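Local structure of secretory-abundant heat soluble protein 1 (Ramazzottius varieornatus, 5XN9) at residues A[22-25]-A[26-30]. The protein acts as a secreted, heat-soluble molecular shield in water-deficient conditions, and has the fold of a fatty acid binding protein. Residues are numbered along the deposited sequence; the frame is centred on the assembly and turned at random.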
ATOM      1  N   ASP A  22      11.434   3.511   9.016  1.00 41.40           N
ATOM      2  CA  ASP A  22      12.275   2.463   9.586  1.00 43.92           C
ATOM      3  C   ASP A  22      11.664   1.890  10.861  1.00 44.90           C
ATOM      4  O   ASP A  22      11.743   0.679  11.102  1.00 44.97           O
ATOM      5  CB  ASP A  22      13.693   2.987   9.821  1.00 46.90           C
ATOM      6  CG  ASP A  22      14.526   3.005   8.552  1.00 49.49           C
ATOM      7  OD1 ASP A  22      13.960   2.824   7.451  1.00 48.87           O
ATOM      8  OD2 ASP A  22      15.752   3.207   8.653  1.00 52.63           O
ATOM      9  N   ALA A  23      11.045   2.741  11.684  1.00 43.66           N
ATOM     10  CA  ALA A  23      10.375   2.255  12.887  1.00 44.01           C
ATOM     11  C   ALA A  23       9.213   1.340  12.530  1.00 42.24           C
ATOM     12  O   ALA A  23       8.956   0.347  13.221  1.00 44.23           O
ATOM     13  CB  ALA A  23       9.882   3.432  13.727  1.00 43.95           C
ATOM     14  N   PHE A  24       8.496   1.664  11.452  1.00 39.06           N
ATOM     15  CA  PHE A  24       7.412   0.799  11.002  1.00 37.19           C
ATOM     16  C   PHE A  24       7.952  -0.539  10.513  1.00 37.22           C
ATOM     17  O   PHE A  24       7.441  -1.600  10.888  1.00 38.29           O
ATOM     18  CB  PHE A  24       6.614   1.498   9.906  1.00 34.44           C
ATOM     19  CG  PHE A  24       5.605   0.607   9.245  1.00 32.36           C
ATOM     20  CD1 PHE A  24       4.426   0.271   9.894  1.00 33.09           C
ATOM     21  CD2 PHE A  24       5.840   0.095   7.981  1.00 33.87           C
ATOM     22  CE1 PHE A  24       3.495  -0.556   9.284  1.00 32.71           C
ATOM     23  CE2 PHE A  24       4.918  -0.733   7.369  1.00 33.23           C
ATOM     24  CZ  PHE A  24       3.742  -1.059   8.023  1.00 33.14           C
ATOM     25  N   ILE A  25       8.993  -0.504   9.677  1.00 37.69           N
ATOM     26  CA  ILE A  25       9.602  -1.735   9.180  1.00 40.03           C
ATOM     27  C   ILE A  25      10.128  -2.583  10.332  1.00 43.41           C
ATOM     28  O   ILE A  25       9.930  -3.804  10.362  1.00 43.01           O
ATOM     29  CB  ILE A  25      10.694  -1.412   8.144  1.00 40.71           C
ATOM     30  CG1 ILE A  25      10.067  -0.796   6.893  1.00 41.80           C
ATOM     31  CG2 ILE A  25      11.483  -2.657   7.778  1.00 40.18           C
ATOM     32  CD1 ILE A  25       9.046  -1.695   6.226  1.00 43.31           C
ATOM     33  N   SER A  26      10.799  -1.951  11.301  1.00 45.48           N
ATOM     34  CA  SER A  26      11.301  -2.690  12.456  1.00 49.11           C
ATOM     35  C   SER A  26      10.163  -3.298  13.268  1.00 50.09           C
ATOM     36  O   SER A  26      10.276  -4.427  13.759  1.00 50.52           O
ATOM     37  CB  SER A  26      12.163  -1.782  13.334  1.00 51.79           C
ATOM     38  OG  SER A  26      13.290  -1.305  12.618  1.00 53.42           O
ATOM     39  N   ALA A  27       9.055  -2.566  13.417  1.00 49.39           N
ATOM     40  CA  ALA A  27       7.929  -3.085  14.185  1.00 49.76           C
ATOM     41  C   ALA A  27       7.251  -4.265  13.503  1.00 48.89           C
ATOM     42  O   ALA A  27       6.582  -5.054  14.178  1.00 50.81           O
ATOM     43  CB  ALA A  27       6.908  -1.981  14.446  1.00 49.84           C
ATOM     44  N   LEU A  28       7.396  -4.396  12.184  1.00 46.68           N
ATOM     45  CA  LEU A  28       6.928  -5.584  11.486  1.00 46.42           C
ATOM     46  C   LEU A  28       7.860  -6.774  11.660  1.00 51.65           C
ATOM     47  O   LEU A  28       7.486  -7.892  11.285  1.00 53.02           O
ATOM     48  CB  LEU A  28       6.782  -5.295   9.992  1.00 42.05           C
ATOM     49  CG  LEU A  28       5.682  -4.332   9.569  1.00 41.39           C
ATOM     50  CD1 LEU A  28       5.646  -4.216   8.050  1.00 40.63           C
ATOM     51  CD2 LEU A  28       4.345  -4.810  10.113  1.00 42.13           C
ATOM     52  N   GLY A  29       9.055  -6.567  12.210  1.00 53.70           N
ATOM     53  CA  GLY A  29      10.038  -7.623  12.317  1.00 56.51           C
ATOM     54  C   GLY A  29      10.877  -7.845  11.081  1.00 56.62           C
ATOM     55  O   GLY A  29      11.556  -8.875  10.991  1.00 59.49           O
ATOM     56  N   LEU A  30      10.857  -6.892  10.106  1.00 53.55           N
ATOM     57  CA  LEU A  30      11.593  -6.985   8.851  1.00 51.60           C
ATOM     58  C   LEU A  30      12.971  -6.345   8.998  1.00 53.17           C
ATOM     59  O   LEU A  30      13.119  -5.341   9.700  1.00 53.85           O
ATOM     60  CB  LEU A  30      10.831  -6.278   7.734  1.00 47.94           C
ATOM     61  CG  LEU A  30       9.524  -6.947   7.308  1.00 47.39           C
ATOM     62  CD1 LEU A  30       8.831  -6.141   6.225  1.00 46.21           C
ATOM     63  CD2 LEU A  30       9.792  -8.367   6.837  1.00 47.40           C
TER
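Apolar contact between F24 and L28, one helical turn apart, lines the inward side of the short helix 21-27. L28 CD1 lies 3.6 Å from F24 CE2 and nearly as close to CZ, while L28 CG stands 4.1 Å above the ring plane, offset toward the rim. F24 CG is anti to the backbone N (chi1 172°), which brings the ring over to L28 although the F24 CB points away. Y123 meets the same ring with planes inclined at about 50°, and V125 and I108 touch both F24 and L28. With alanine at L28, the F24 ring would probably lose the branched group over one face, and a gap would be likely to open beside V125 and I108. I25, in the last turn, packs its CG2 at 3.7 Å against CB of L30, which follows the turn, while the isoleucine side chain also touches L32 and Y35 of helix 32-35.

Backbone bonds S26 to D22 (N to O, 2.8 Å), A27 to A23 and L28 to F24 continue the helix. The D22 carbonyl O is gripped twice by S26: the hydroxyl OG, 2.9 Å from it and above the carbonyl plane, approaches from the face opposite to S26 N. With S26 chi1 at -61°, OG stays beside the backbone N of S26, on the side of the preceding turn where the D22 oxygen lies.

Helix termination is marked by G29, whose positive phi would jam a side chain against the preceding carbonyl. L30 N bonds to I25 O at 3.2 Å, and G29 N to S26 O at 2.9 Å. This is a Schellman motif, here ending the first helix of the helix-turn-helix lid at the mouth of a fatty-acid-binding-protein-like β-barrel.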